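Local atomic coordinates of fatty acid CoA ligase (Marinactinospora thermotolerans, PDB entry 6SQ8), a protein that belongs to the AMP-binding enzyme (ANL) superfamily, joining a large N-terminal region to a small C-terminal domain, and is modelled with bound adenosine monophosphate. Residues His33-Leu38 with Leu66-Gln71; Gly74-Gly79 with Arg149-Gly154; Val439-Val444 with His468-Val473; Gly28-His33 with Thr60-Ala65. All coordinates share one frame; numbering follows the deposited sequence.

Interaction 1 (His33-Leu38 with Leu66-Gln71); sequences HQVRLL and LRLAVQ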
loop_
_atom_site.group_PDB
_atom_site.type_symbol
_atom_site.label_atom_id
_atom_site.label_comp_id
_atom_site.label_asym_id
_atom_site.label_seq_id
_atom_site.Cartn_x
_atom_site.Cartn_y
_atom_site.Cartn_z
ATOM N N HIS A 33 -12.171 -4.901 -25.218
ATOM C CA HIS A 33 -13.484 -4.461 -25.651
ATOM C C HIS A 33 -14.127 -3.540 -24.589
ATOM O O HIS A 33 -14.674 -2.482 -24.925
ATOM C CB HIS A 33 -14.363 -5.675 -26.010
ATOM C CG HIS A 33 -15.757 -5.294 -26.411
ATOM N ND1 HIS A 33 -16.770 -5.060 -25.479
ATOM C CD2 HIS A 33 -16.310 -5.070 -27.629
ATOM C CE1 HIS A 33 -17.877 -4.722 -26.114
ATOM N NE2 HIS A 33 -17.618 -4.717 -27.431
ATOM N N GLN A 34 -14.052 -3.933 -23.313
ATOM C CA GLN A 34 -14.687 -3.174 -22.226
ATOM C C GLN A 34 -14.015 -1.812 -22.031
ATOM O O GLN A 34 -14.674 -0.845 -21.668
ATOM C CB GLN A 34 -14.685 -3.979 -20.929
ATOM C CG GLN A 34 -16.069 -4.527 -20.627
ATOM C CD GLN A 34 -16.927 -3.564 -19.849
ATOM O OE1 GLN A 34 -16.443 -2.649 -19.187
ATOM N NE2 GLN A 34 -18.229 -3.776 -19.910
ATOM N N VAL A 35 -12.704 -1.746 -22.260
ATOM C CA VAL A 35 -11.991 -0.497 -22.115
ATOM C C VAL A 35 -12.495 0.470 -23.191
ATOM O O VAL A 35 -12.772 1.644 -22.900
ATOM C CB VAL A 35 -10.465 -0.686 -22.189
ATOM C CG1 VAL A 35 -9.742 0.655 -22.145
ATOM C CG2 VAL A 35 -9.961 -1.592 -21.076
ATOM N N ARG A 36 -12.606 -0.044 -24.421
ATOM C CA ARG A 36 -13.050 0.740 -25.571
ATOM C C ARG A 36 -14.450 1.302 -25.282
ATOM O O ARG A 36 -14.706 2.510 -25.438
ATOM C CB ARG A 36 -13.092 -0.126 -26.833
ATOM C CG ARG A 36 -11.756 -0.657 -27.324
ATOM C CD ARG A 36 -11.962 -1.430 -28.606
ATOM N NE ARG A 36 -10.927 -2.427 -28.800
ATOM C CZ ARG A 36 -11.150 -3.714 -29.034
ATOM N NH1 ARG A 36 -12.396 -4.154 -29.086
ATOM N NH2 ARG A 36 -10.133 -4.542 -29.266
ATOM N N LEU A 37 -15.330 0.404 -24.834
ATOM C CA LEU A 37 -16.705 0.715 -24.499
ATOM C C LEU A 37 -16.774 1.838 -23.457
ATOM O O LEU A 37 -17.413 2.864 -23.674
ATOM C CB LEU A 37 -17.358 -0.568 -23.979
ATOM C CG LEU A 37 -18.890 -0.556 -23.939
ATOM C CD1 LEU A 37 -19.433 -1.945 -24.260
ATOM C CD2 LEU A 37 -19.419 -0.057 -22.600
ATOM N N LEU A 38 -16.105 1.631 -22.320
ATOM C CA LEU A 38 -16.150 2.560 -21.212
ATOM C C LEU A 38 -15.495 3.883 -21.613
ATOM O O LEU A 38 -15.950 4.948 -21.194
ATOM C CB LEU A 38 -15.407 1.942 -20.025
ATOM C CG LEU A 38 -16.074 0.747 -19.367
ATOM C CD1 LEU A 38 -15.173 0.148 -18.326
ATOM C CD2 LEU A 38 -17.355 1.164 -18.705
ATOM N N LEU A 66 -12.171 0.082 -16.016
ATOM C CA LEU A 66 -12.605 1.454 -15.796
ATOM C C LEU A 66 -11.375 2.349 -15.600
ATOM O O LEU A 66 -11.312 3.431 -16.160
ATOM C CB LEU A 66 -13.555 1.536 -14.595
ATOM C CG LEU A 66 -13.980 2.950 -14.181
ATOM C CD1 LEU A 66 -14.695 3.635 -15.322
ATOM C CD2 LEU A 66 -14.863 2.941 -12.946
ATOM N N ARG A 67 -10.415 1.891 -14.790
ATOM C CA ARG A 67 -9.239 2.708 -14.455
ATOM C C ARG A 67 -8.470 3.005 -15.747
ATOM O O ARG A 67 -8.068 4.147 -16.011
ATOM C CB ARG A 67 -8.349 1.998 -13.435
ATOM C CG ARG A 67 -7.156 2.804 -12.914
ATOM C CD ARG A 67 -6.103 1.884 -12.313
ATOM N NE ARG A 67 -5.246 2.468 -11.283
ATOM C CZ ARG A 67 -5.372 2.251 -9.979
ATOM N NH1 ARG A 67 -6.455 1.644 -9.523
ATOM N NH2 ARG A 67 -4.419 2.635 -9.144
ATOM N N LEU A 68 -8.305 1.952 -16.547
ATOM C CA LEU A 68 -7.552 1.987 -17.762
ATOM C C LEU A 68 -8.248 2.930 -18.752
ATOM O O LEU A 68 -7.591 3.707 -19.440
ATOM C CB LEU A 68 -7.453 0.547 -18.277
ATOM C CG LEU A 68 -6.367 0.257 -19.303
ATOM C CD1 LEU A 68 -5.089 1.017 -19.004
ATOM C CD2 LEU A 68 -6.098 -1.232 -19.372
ATOM N N ALA A 69 -9.583 2.878 -18.789
ATOM C CA ALA A 69 -10.380 3.746 -19.655
ATOM C C ALA A 69 -10.236 5.211 -19.221
ATOM O O ALA A 69 -9.982 6.068 -20.048
ATOM C CB ALA A 69 -11.819 3.301 -19.659
ATOM N N VAL A 70 -10.372 5.485 -17.924
ATOM C CA VAL A 70 -10.223 6.834 -17.404
ATOM C C VAL A 70 -8.857 7.406 -17.797
ATOM O O VAL A 70 -8.733 8.598 -18.086
ATOM C CB VAL A 70 -10.407 6.868 -15.879
ATOM C CG1 VAL A 70 -9.907 8.182 -15.271
ATOM C CG2 VAL A 70 -11.860 6.592 -15.488
ATOM N N GLN A 71 -7.821 6.569 -17.772
ATOM C CA GLN A 71 -6.454 7.017 -18.047
ATOM C C GLN A 71 -6.259 7.193 -19.558
ATOM O O GLN A 71 -5.667 8.174 -19.992
ATOM C CB GLN A 71 -5.448 6.057 -17.412
ATOM C CG GLN A 71 -5.354 6.230 -15.892
ATOM C CD GLN A 71 -4.554 5.140 -15.226
ATOM O OE1 GLN A 71 -4.409 4.039 -15.753
ATOM N NE2 GLN A 71 -4.018 5.441 -14.057
#

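Interaction 2 (Gly74-Gly79 with Arg149-Gly154); sequences GCHYVG and REHPEG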
loop_
_atom_site.group_PDB
_atom_site.type_symbol
_atom_site.label_atom_id
_atom_site.label_comp_id
_atom_site.label_asym_id
_atom_site.label_seq_id
_atom_site.Cartn_x
_atom_site.Cartn_y
_atom_site.Cartn_z
ATOM N N GLY A 74 -7.296 10.414 -21.154
ATOM C CA GLY A 74 -6.563 11.589 -20.709
ATOM C C GLY A 74 -7.089 12.180 -19.408
ATOM O O GLY A 74 -6.762 13.301 -19.092
ATOM N N CYS A 75 -7.845 11.407 -18.622
ATOM C CA CYS A 75 -8.271 11.833 -17.277
ATOM C C CYS A 75 -7.400 11.185 -16.190
ATOM O O CYS A 75 -6.628 10.265 -16.463
ATOM C CB CYS A 75 -9.739 11.492 -17.058
ATOM S SG CYS A 75 -10.844 12.539 -18.041
ATOM N N HIS A 76 -7.517 11.687 -14.956
ATOM C CA HIS A 76 -6.824 11.095 -13.828
ATOM C C HIS A 76 -7.813 10.347 -12.927
ATOM O O HIS A 76 -8.816 10.893 -12.467
ATOM C CB HIS A 76 -5.968 12.133 -13.089
ATOM C CG HIS A 76 -6.691 13.229 -12.394
ATOM N ND1 HIS A 76 -6.721 14.523 -12.894
ATOM C CD2 HIS A 76 -7.340 13.262 -11.211
ATOM C CE1 HIS A 76 -7.383 15.303 -12.057
ATOM N NE2 HIS A 76 -7.780 14.552 -11.016
ATOM N N TYR A 77 -7.493 9.072 -12.688
ATOM C CA TYR A 77 -8.257 8.181 -11.841
ATOM C C TYR A 77 -8.159 8.597 -10.367
ATOM O O TYR A 77 -7.072 8.836 -9.844
ATOM C CB TYR A 77 -7.714 6.768 -12.006
ATOM C CG TYR A 77 -8.324 5.739 -11.094
ATOM C CD1 TYR A 77 -9.512 5.106 -11.424
ATOM C CD2 TYR A 77 -7.687 5.361 -9.927
ATOM C CE1 TYR A 77 -10.061 4.130 -10.608
ATOM C CE2 TYR A 77 -8.229 4.396 -9.095
ATOM C CZ TYR A 77 -9.417 3.777 -9.437
ATOM O OH TYR A 77 -9.941 2.813 -8.634
ATOM N N VAL A 78 -9.319 8.657 -9.712
ATOM C CA VAL A 78 -9.429 8.917 -8.279
ATOM C C VAL A 78 -10.209 7.757 -7.644
ATOM O O VAL A 78 -11.432 7.777 -7.605
ATOM C CB VAL A 78 -10.117 10.270 -8.006
ATOM C CG1 VAL A 78 -10.314 10.519 -6.520
ATOM C CG2 VAL A 78 -9.371 11.422 -8.658
ATOM N N GLY A 79 -9.480 6.735 -7.190
ATOM C CA GLY A 79 -10.052 5.555 -6.570
ATOM C C GLY A 79 -10.534 5.834 -5.154
ATOM O O GLY A 79 -9.739 6.129 -4.256
ATOM N N ARG A 149 -6.905 10.485 -25.418
ATOM C CA ARG A 149 -6.669 11.921 -25.284
ATOM C C ARG A 149 -5.548 12.103 -24.242
ATOM O O ARG A 149 -5.267 11.195 -23.456
ATOM C CB ARG A 149 -7.961 12.645 -24.869
ATOM C CG ARG A 149 -9.229 12.171 -25.573
ATOM C CD ARG A 149 -10.478 12.943 -25.168
ATOM N NE ARG A 149 -10.798 12.876 -23.744
ATOM C CZ ARG A 149 -11.886 13.408 -23.169
ATOM N NH1 ARG A 149 -12.881 13.856 -23.913
ATOM N NH2 ARG A 149 -11.972 13.498 -21.851
ATOM N N GLU A 150 -4.923 13.284 -24.238
ATOM C CA GLU A 150 -3.794 13.602 -23.390
ATOM C C GLU A 150 -4.233 14.426 -22.183
ATOM O O GLU A 150 -4.868 15.450 -22.343
ATOM C CB GLU A 150 -2.788 14.441 -24.169
ATOM C CG GLU A 150 -1.834 13.593 -24.972
ATOM C CD GLU A 150 -0.637 13.144 -24.160
ATOM O OE1 GLU A 150 -0.442 11.932 -24.046
ATOM O OE2 GLU A 150 0.112 14.000 -23.623
ATOM N N HIS A 151 -3.844 13.988 -20.980
ATOM C CA HIS A 151 -3.982 14.822 -19.799
ATOM C C HIS A 151 -3.067 16.031 -19.977
ATOM O O HIS A 151 -1.875 15.875 -20.219
ATOM C CB HIS A 151 -3.704 13.996 -18.532
ATOM C CG HIS A 151 -4.226 14.587 -17.264
ATOM N ND1 HIS A 151 -3.760 15.777 -16.749
ATOM C CD2 HIS A 151 -5.126 14.128 -16.371
ATOM C CE1 HIS A 151 -4.372 16.037 -15.608
ATOM N NE2 HIS A 151 -5.206 15.041 -15.347
ATOM N N PRO A 152 -3.589 17.280 -19.905
ATOM C CA PRO A 152 -2.749 18.469 -20.035
ATOM C C PRO A 152 -1.497 18.464 -19.144
ATOM O O PRO A 152 -0.471 18.991 -19.569
ATOM C CB PRO A 152 -3.658 19.625 -19.581
ATOM C CG PRO A 152 -5.068 19.124 -19.811
ATOM C CD PRO A 152 -5.009 17.613 -19.698
ATOM N N GLU A 153 -1.590 17.896 -17.929
ATOM C CA GLU A 153 -0.465 17.928 -16.979
ATOM C C GLU A 153 0.068 16.513 -16.702
ATOM O O GLU A 153 0.840 16.330 -15.778
ATOM C CB GLU A 153 -0.813 18.712 -15.706
ATOM C CG GLU A 153 -2.278 18.742 -15.323
ATOM C CD GLU A 153 -2.775 20.106 -14.906
ATOM O OE1 GLU A 153 -3.182 20.833 -15.813
ATOM O OE2 GLU A 153 -2.758 20.436 -13.686
ATOM N N GLY A 154 -0.303 15.538 -17.535
ATOM C CA GLY A 154 0.329 14.206 -17.561
ATOM C C GLY A 154 0.033 13.329 -16.340
ATOM O O GLY A 154 0.780 12.391 -16.046
#

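Interaction 3 (Val439-Val444 with His468-Val473); sequences VCAAVV and HVPRRV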
loop_
_atom_site.group_PDB
_atom_site.type_symbol
_atom_site.label_atom_id
_atom_site.label_comp_id
_atom_site.label_asym_id
_atom_site.label_seq_id
_atom_site.Cartn_x
_atom_site.Cartn_y
_atom_site.Cartn_z
ATOM N N VAL A 439 7.698 6.146 28.113
ATOM C CA VAL A 439 7.551 5.098 27.130
ATOM C C VAL A 439 6.434 4.148 27.573
ATOM O O VAL A 439 6.435 3.666 28.696
ATOM C CB VAL A 439 8.890 4.359 26.953
ATOM C CG1 VAL A 439 8.805 3.296 25.868
ATOM C CG2 VAL A 439 10.033 5.333 26.677
ATOM N N CYS A 440 5.476 3.903 26.680
ATOM C CA CYS A 440 4.328 3.046 26.971
ATOM C C CYS A 440 4.201 1.978 25.889
ATOM O O CYS A 440 4.492 2.242 24.751
ATOM C CB CYS A 440 3.037 3.858 27.020
ATOM S SG CYS A 440 3.098 5.156 28.279
ATOM N N ALA A 441 3.757 0.780 26.256
ATOM C CA ALA A 441 3.667 -0.306 25.320
ATOM C C ALA A 441 2.318 -0.992 25.474
ATOM O O ALA A 441 1.970 -1.457 26.545
ATOM C CB ALA A 441 4.789 -1.281 25.549
ATOM N N ALA A 442 1.564 -1.014 24.379
ATOM C CA ALA A 442 0.421 -1.867 24.215
ATOM C C ALA A 442 0.891 -3.158 23.551
ATOM O O ALA A 442 1.533 -3.110 22.510
ATOM C CB ALA A 442 -0.601 -1.181 23.361
ATOM N N VAL A 443 0.550 -4.296 24.153
ATOM C CA VAL A 443 1.084 -5.570 23.764
ATOM C C VAL A 443 -0.074 -6.524 23.511
ATOM O O VAL A 443 -0.984 -6.607 24.280
ATOM C CB VAL A 443 2.032 -6.109 24.846
ATOM C CG1 VAL A 443 2.336 -7.584 24.652
ATOM C CG2 VAL A 443 3.326 -5.300 24.876
ATOM N N VAL A 444 -0.005 -7.224 22.384
ATOM C CA VAL A 444 -0.884 -8.317 22.080
ATOM C C VAL A 444 -0.154 -9.625 22.385
ATOM O O VAL A 444 0.918 -9.929 21.902
ATOM C CB VAL A 444 -1.365 -8.281 20.627
ATOM C CG1 VAL A 444 -2.342 -9.403 20.336
ATOM C CG2 VAL A 444 -1.979 -6.933 20.293
ATOM N N HIS A 468 14.894 2.967 27.022
ATOM C CA HIS A 468 13.932 2.319 26.120
ATOM C C HIS A 468 12.844 1.537 26.851
ATOM O O HIS A 468 11.874 1.145 26.232
ATOM C CB HIS A 468 14.660 1.382 25.152
ATOM C CG HIS A 468 15.566 2.125 24.231
ATOM N ND1 HIS A 468 16.812 2.572 24.640
ATOM C CD2 HIS A 468 15.410 2.502 22.948
ATOM C CE1 HIS A 468 17.398 3.174 23.633
ATOM N NE2 HIS A 468 16.545 3.154 22.594
ATOM N N VAL A 469 13.036 1.283 28.146
ATOM C CA VAL A 469 12.143 0.422 28.898
ATOM C C VAL A 469 10.797 1.116 29.062
ATOM O O VAL A 469 10.719 2.249 29.536
ATOM C CB VAL A 469 12.721 -0.004 30.262
ATOM C CG1 VAL A 469 11.733 -0.876 31.017
ATOM C CG2 VAL A 469 14.054 -0.735 30.123
ATOM N N PRO A 470 9.691 0.446 28.670
ATOM C CA PRO A 470 8.356 0.983 28.893
ATOM C C PRO A 470 7.996 0.993 30.382
ATOM O O PRO A 470 8.109 -0.030 31.028
ATOM C CB PRO A 470 7.382 0.067 28.139
ATOM C CG PRO A 470 8.227 -1.029 27.527
ATOM C CD PRO A 470 9.665 -0.842 27.974
ATOM N N ARG A 471 7.540 2.148 30.878
ATOM C CA ARG A 471 7.035 2.283 32.229
ATOM C C ARG A 471 5.703 1.543 32.359
ATOM O O ARG A 471 5.504 0.806 33.291
ATOM C CB ARG A 471 6.880 3.767 32.602
ATOM C CG ARG A 471 6.287 4.007 33.984
ATOM C CD ARG A 471 6.802 5.291 34.603
ATOM N NE ARG A 471 5.803 6.338 34.620
ATOM C CZ ARG A 471 6.076 7.605 34.852
ATOM N NH1 ARG A 471 7.252 8.110 34.500
ATOM N NH2 ARG A 471 5.173 8.360 35.450
ATOM N N ARG A 472 4.795 1.777 31.416
ATOM C CA ARG A 472 3.461 1.174 31.420
ATOM C C ARG A 472 3.399 0.123 30.298
ATOM O O ARG A 472 3.854 0.368 29.183
ATOM C CB ARG A 472 2.368 2.236 31.256
ATOM C CG ARG A 472 2.398 3.346 32.308
ATOM C CD ARG A 472 1.062 3.800 32.881
ATOM N NE ARG A 472 0.029 2.758 32.843
ATOM C CZ ARG A 472 -1.143 2.855 32.205
ATOM N NH1 ARG A 472 -1.688 4.048 32.018
ATOM N NH2 ARG A 472 -1.749 1.757 31.760
ATOM N N VAL A 473 2.867 -1.053 30.638
ATOM C CA VAL A 473 2.619 -2.131 29.715
ATOM C C VAL A 473 1.152 -2.546 29.849
ATOM O O VAL A 473 0.745 -2.963 30.911
ATOM C CB VAL A 473 3.560 -3.320 29.982
ATOM C CG1 VAL A 473 3.219 -4.523 29.105
ATOM C CG2 VAL A 473 5.014 -2.934 29.784
#

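Interaction 4 (Gly28-His33 with Thr60-Ala65); sequences GARLRH and TWRAIA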
loop_
_atom_site.group_PDB
_atom_site.type_symbol
_atom_site.label_atom_id
_atom_site.label_comp_id
_atom_site.label_asym_id
_atom_site.label_seq_id
_atom_site.Cartn_x
_atom_site.Cartn_y
_atom_site.Cartn_z
ATOM N N GLY A 28 -8.449 -11.501 -22.797
ATOM C CA GLY A 28 -7.851 -10.233 -23.222
ATOM C C GLY A 28 -8.774 -9.469 -24.154
ATOM O O GLY A 28 -9.025 -8.272 -23.962
ATOM N N ALA A 29 -9.299 -10.206 -25.140
ATOM C CA ALA A 29 -10.248 -9.685 -26.113
ATOM C C ALA A 29 -11.367 -8.952 -25.378
ATOM O O ALA A 29 -11.656 -7.785 -25.654
ATOM C CB ALA A 29 -10.804 -10.800 -26.962
ATOM N N ARG A 30 -11.970 -9.644 -24.409
ATOM C CA ARG A 30 -13.168 -9.149 -23.800
ATOM C C ARG A 30 -12.870 -7.926 -22.925
ATOM O O ARG A 30 -13.704 -7.017 -22.814
ATOM C CB ARG A 30 -13.857 -10.258 -23.012
ATOM C CG ARG A 30 -15.237 -9.850 -22.523
ATOM C CD ARG A 30 -16.003 -11.063 -22.025
ATOM N NE ARG A 30 -17.057 -10.664 -21.107
ATOM C CZ ARG A 30 -17.395 -11.343 -20.020
ATOM N NH1 ARG A 30 -16.738 -12.457 -19.691
ATOM N NH2 ARG A 30 -18.421 -10.920 -19.298
ATOM N N LEU A 31 -11.694 -7.913 -22.299
ATOM C CA LEU A 31 -11.310 -6.787 -21.443
ATOM C C LEU A 31 -10.999 -5.562 -22.313
ATOM O O LEU A 31 -11.431 -4.436 -21.999
ATOM C CB LEU A 31 -10.109 -7.178 -20.578
ATOM C CG LEU A 31 -9.482 -6.039 -19.769
ATOM C CD1 LEU A 31 -10.467 -5.440 -18.779
ATOM C CD2 LEU A 31 -8.219 -6.511 -19.067
ATOM N N ARG A 32 -10.243 -5.790 -23.396
ATOM C CA ARG A 32 -9.903 -4.733 -24.357
ATOM C C ARG A 32 -11.197 -4.061 -24.829
ATOM O O ARG A 32 -11.313 -2.822 -24.783
ATOM C CB ARG A 32 -9.122 -5.302 -25.546
ATOM C CG ARG A 32 -7.664 -5.632 -25.274
ATOM C CD ARG A 32 -7.134 -6.560 -26.363
ATOM N NE ARG A 32 -5.742 -6.968 -26.200
ATOM C CZ ARG A 32 -4.702 -6.137 -26.296
ATOM N NH1 ARG A 32 -4.899 -4.870 -26.630
ATOM N NH2 ARG A 32 -3.475 -6.564 -26.024
ATOM N N HIS A 33 -12.171 -4.901 -25.218
ATOM C CA HIS A 33 -13.484 -4.461 -25.651
ATOM C C HIS A 33 -14.127 -3.540 -24.589
ATOM O O HIS A 33 -14.674 -2.482 -24.925
ATOM C CB HIS A 33 -14.363 -5.675 -26.010
ATOM C CG HIS A 33 -15.757 -5.294 -26.411
ATOM N ND1 HIS A 33 -16.770 -5.060 -25.479
ATOM C CD2 HIS A 33 -16.310 -5.070 -27.629
ATOM C CE1 HIS A 33 -17.877 -4.722 -26.114
ATOM N NE2 HIS A 33 -17.618 -4.717 -27.431
ATOM N N THR A 60 -13.657 -5.961 -8.847
ATOM C CA THR A 60 -14.314 -6.594 -10.020
ATOM C C THR A 60 -13.470 -6.367 -11.277
ATOM O O THR A 60 -12.738 -5.395 -11.358
ATOM C CB THR A 60 -15.701 -5.998 -10.264
ATOM O OG1 THR A 60 -15.533 -4.686 -10.811
ATOM C CG2 THR A 60 -16.518 -5.919 -8.995
ATOM N N TRP A 61 -13.617 -7.237 -12.274
ATOM C CA TRP A 61 -12.803 -7.131 -13.462
ATOM C C TRP A 61 -13.158 -5.878 -14.267
ATOM O O TRP A 61 -12.319 -5.325 -14.965
ATOM C CB TRP A 61 -12.912 -8.397 -14.305
ATOM C CG TRP A 61 -14.193 -8.573 -15.056
ATOM C CD1 TRP A 61 -15.271 -9.313 -14.676
ATOM C CD2 TRP A 61 -14.498 -8.069 -16.361
ATOM N NE1 TRP A 61 -16.231 -9.299 -15.650
ATOM C CE2 TRP A 61 -15.783 -8.544 -16.695
ATOM C CE3 TRP A 61 -13.822 -7.254 -17.277
ATOM C CZ2 TRP A 61 -16.405 -8.222 -17.899
ATOM C CZ3 TRP A 61 -14.440 -6.935 -18.470
ATOM C CH2 TRP A 61 -15.712 -7.418 -18.774
ATOM N N ARG A 62 -14.401 -5.425 -14.166
ATOM C CA ARG A 62 -14.815 -4.226 -14.886
ATOM C C ARG A 62 -14.126 -2.991 -14.290
ATOM O O ARG A 62 -13.871 -2.026 -14.992
ATOM C CB ARG A 62 -16.337 -4.070 -14.899
ATOM C CG ARG A 62 -17.035 -4.932 -15.949
ATOM C CD ARG A 62 -18.544 -4.692 -15.934
ATOM N NE ARG A 62 -19.253 -5.544 -16.889
ATOM C CZ ARG A 62 -19.507 -6.836 -16.690
ATOM N NH1 ARG A 62 -19.146 -7.436 -15.569
ATOM N NH2 ARG A 62 -20.098 -7.543 -17.632
ATOM N N ALA A 63 -13.807 -3.031 -13.003
ATOM C CA ALA A 63 -13.163 -1.894 -12.351
ATOM C C ALA A 63 -11.720 -1.729 -12.849
ATOM O O ALA A 63 -11.159 -0.620 -12.792
ATOM C CB ALA A 63 -13.220 -2.042 -10.845
ATOM N N ILE A 64 -11.123 -2.840 -13.290
ATOM C CA ILE A 64 -9.799 -2.865 -13.901
ATOM C C ILE A 64 -9.850 -2.074 -15.221
ATOM O O ILE A 64 -8.966 -1.200 -15.479
ATOM C CB ILE A 64 -9.303 -4.318 -14.105
ATOM C CG1 ILE A 64 -9.029 -5.009 -12.772
ATOM C CG2 ILE A 64 -8.086 -4.362 -15.006
ATOM C CD1 ILE A 64 -8.579 -6.437 -12.902
ATOM N N ALA A 65 -10.874 -2.392 -16.035
ATOM C CA ALA A 65 -11.166 -1.737 -17.308
ATOM C C ALA A 65 -11.439 -0.248 -17.086
ATOM O O ALA A 65 -11.010 0.582 -17.888
ATOM C CB ALA A 65 -12.336 -2.408 -17.978
#

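Interaction 1 (His33-Leu38 with Leu66-Gln71)
V35 and A69 mark the place where helices 28-44 and 61-72 meet: the axes of the two short segments pass 8.5 Å apart with a crossing angle of -50°, and the CA atoms of V35 and A69 lie 5.2 Å from each other. The small methyl of A69 is consistent with this close approach. Its CB sits 3.8 Å from V35 O and 3.9 Å from L38 CB, so one methyl touches two successive turns of the partner helix. V35 uses both of its branches. CG1, anti to the backbone N (chi1 175°), reaches A69 CB at 4.2 Å, while CG2 meets L68 CD2 at 4.2 Å. On the other flank, L38 sends CD1 past A69 toward the preceding turn, where it lies 3.8 Å from L66 N and also brushes L66 CB. No hydrogen bond joins the segments, and the contacts between side chains are all apolar. M11 of helix 5-13 packs against both V35 and L68, adding a third helix to this cluster. Such an oblique helix pair belongs to the alpha/beta layer of the AMP-binding fold, in which helix 61-72 forms the crossover between the neighbouring parallel strands 52-56 and 76-79.

Interaction 2 (Gly74-Gly79 with Arg149-Gly154)
G74 and H151 bring their CA atoms to 4.2 Å at the end of helix 61-72, where G74, with its positive phi, is the C' residue of a Schellman motif. The R149-H151 backbone passes where a side chain on G74 would stand. G74 O lies beside the base of the H151 side chain, 3.2 Å from H151 CB. H76 ND1 and H151 NE2 form a nearly straight hydrogen bond of 2.9 Å (166°), in which either nitrogen could be the donor. The two imidazoles meet by their edges without stacking, their planes 42° apart. H76 reaches the bond by placing CG between its backbone N and carbonyl carbon (chi1 66°), at the start of strand 76-79. Its other nitrogen, NE2, is hydrogen-bonded to A96 O, so the ring is held at both ends. The guanidinium of R149 turns its edge to C75 SG, with NH2 4.1 Å from the sulfur; NH2 bonds to I47 O and NE to I73 O, fixing the group beside the helix end. The second ring nitrogen of H151 is also engaged: within the type I turn from H151 to G154, E153 N donates to H151 ND1 at 3.3 Å, lying in the plane of the imidazole.

Interaction 3 (Val439-Val444 with His468-Val473)
V439 packs over the bend where the chain from H468 to P470 comes alongside strand 438-445. Its CB lies 3.8 Å from V469 O. From there CG1, anti to the backbone N (chi1 -177°), continues to H468 O, also at 3.8 Å, and then meets the pyrrolidine of P470 at CB, 4.2 Å away. The valine thus rests on two successive carbonyls and one flank of the proline ring. A441, two residues on and on the same face of the sheet, brings its CB to 3.9 Å from the same P470 CB, with P470 CG close behind. Farther along, V443 CG2 touches V473 CG1. The backbones pair in parallel, C440 with R472 and A441 with V473. Two hydrogen bonds secure them: R471 N donates to V439 O at 2.9 Å, with a bent N-H...O angle of 136°, and A441 N donates to R472 O at 3.0 Å. V473 CA adds a CA-H...O contact to A441 O. The two strands belong to the beta-alpha-beta unit of the C-terminal domain, connected through helix 453-463, which also covers V473. On the C440 face, R472 leads its guanidinium away from the strand pair. The backbone bonds thus set the register, while valine, alanine and proline close the P470 face and the arginines stay at the exposed border.

Interaction 4 (Gly28-His33 with Thr60-Ala65)
R30 and L31, in the first turn of helix 28-44, pack against W61 and A65 at the start of helix 61-72, a partly buried contact between two helix beginnings. The segment axes come within 10.0 Å and cross at -56°, wider apart than in the small-residue contact farther along the same helices. The gap is spanned by longer side chains. L31 reaches out with CG anti to its backbone N (chi1 172°), and CD1 comes to 3.7 Å from A65 CB while approaching the indole of W61 at its edge, 4.1 Å from CE3. Next to the leucine, W61 CZ2 lies against one face of the extended R30's guanidinium, offset toward its rim and 3.6 Å from NH2; the guanidinium and indole planes stand 65° apart, so the groups do not stack. The extended R62 side chain runs across the same indole: its CG lies over the centre of one ring face, 3.7 Å above the plane, and its guanidinium has W61 CZ2 over its own centre. T60 caps the helix from the N-cap position, its OG1 accepting from A63 N at 3.2 Å, and the same hydroxyl oxygen is hydrogen-bonded to E104 OE2. Between the segments there is no hydrogen bond. R30 NH2 and R62 NH2 are only 4.1 Å apart, so the two cations probably repel mildly, and the cohesion probably comes from the shared indole and the apolar L31-A65 contact.

From the N terminus, helix 28-44 enters both interaction 4 and interaction 1, which share H33. Helix 61-72 returns to it in the same order, so the two contacts cross along the chain, and both close the loop that holds strand 52-56. Interaction 1 is closed at Q71, and interaction 2 opens just afterwards at G74; a probable hydrogen bond from C75 N to V70 O joins them. Interaction 2 then closes a much longer loop, tying strand 76-79 to the segment before strand 155-160. These three lie in the large N-terminal region. Interaction 3 follows separately in the C-terminal domain, closing the connection through helix 453-463, its centre about 51 Å from that of interaction 1.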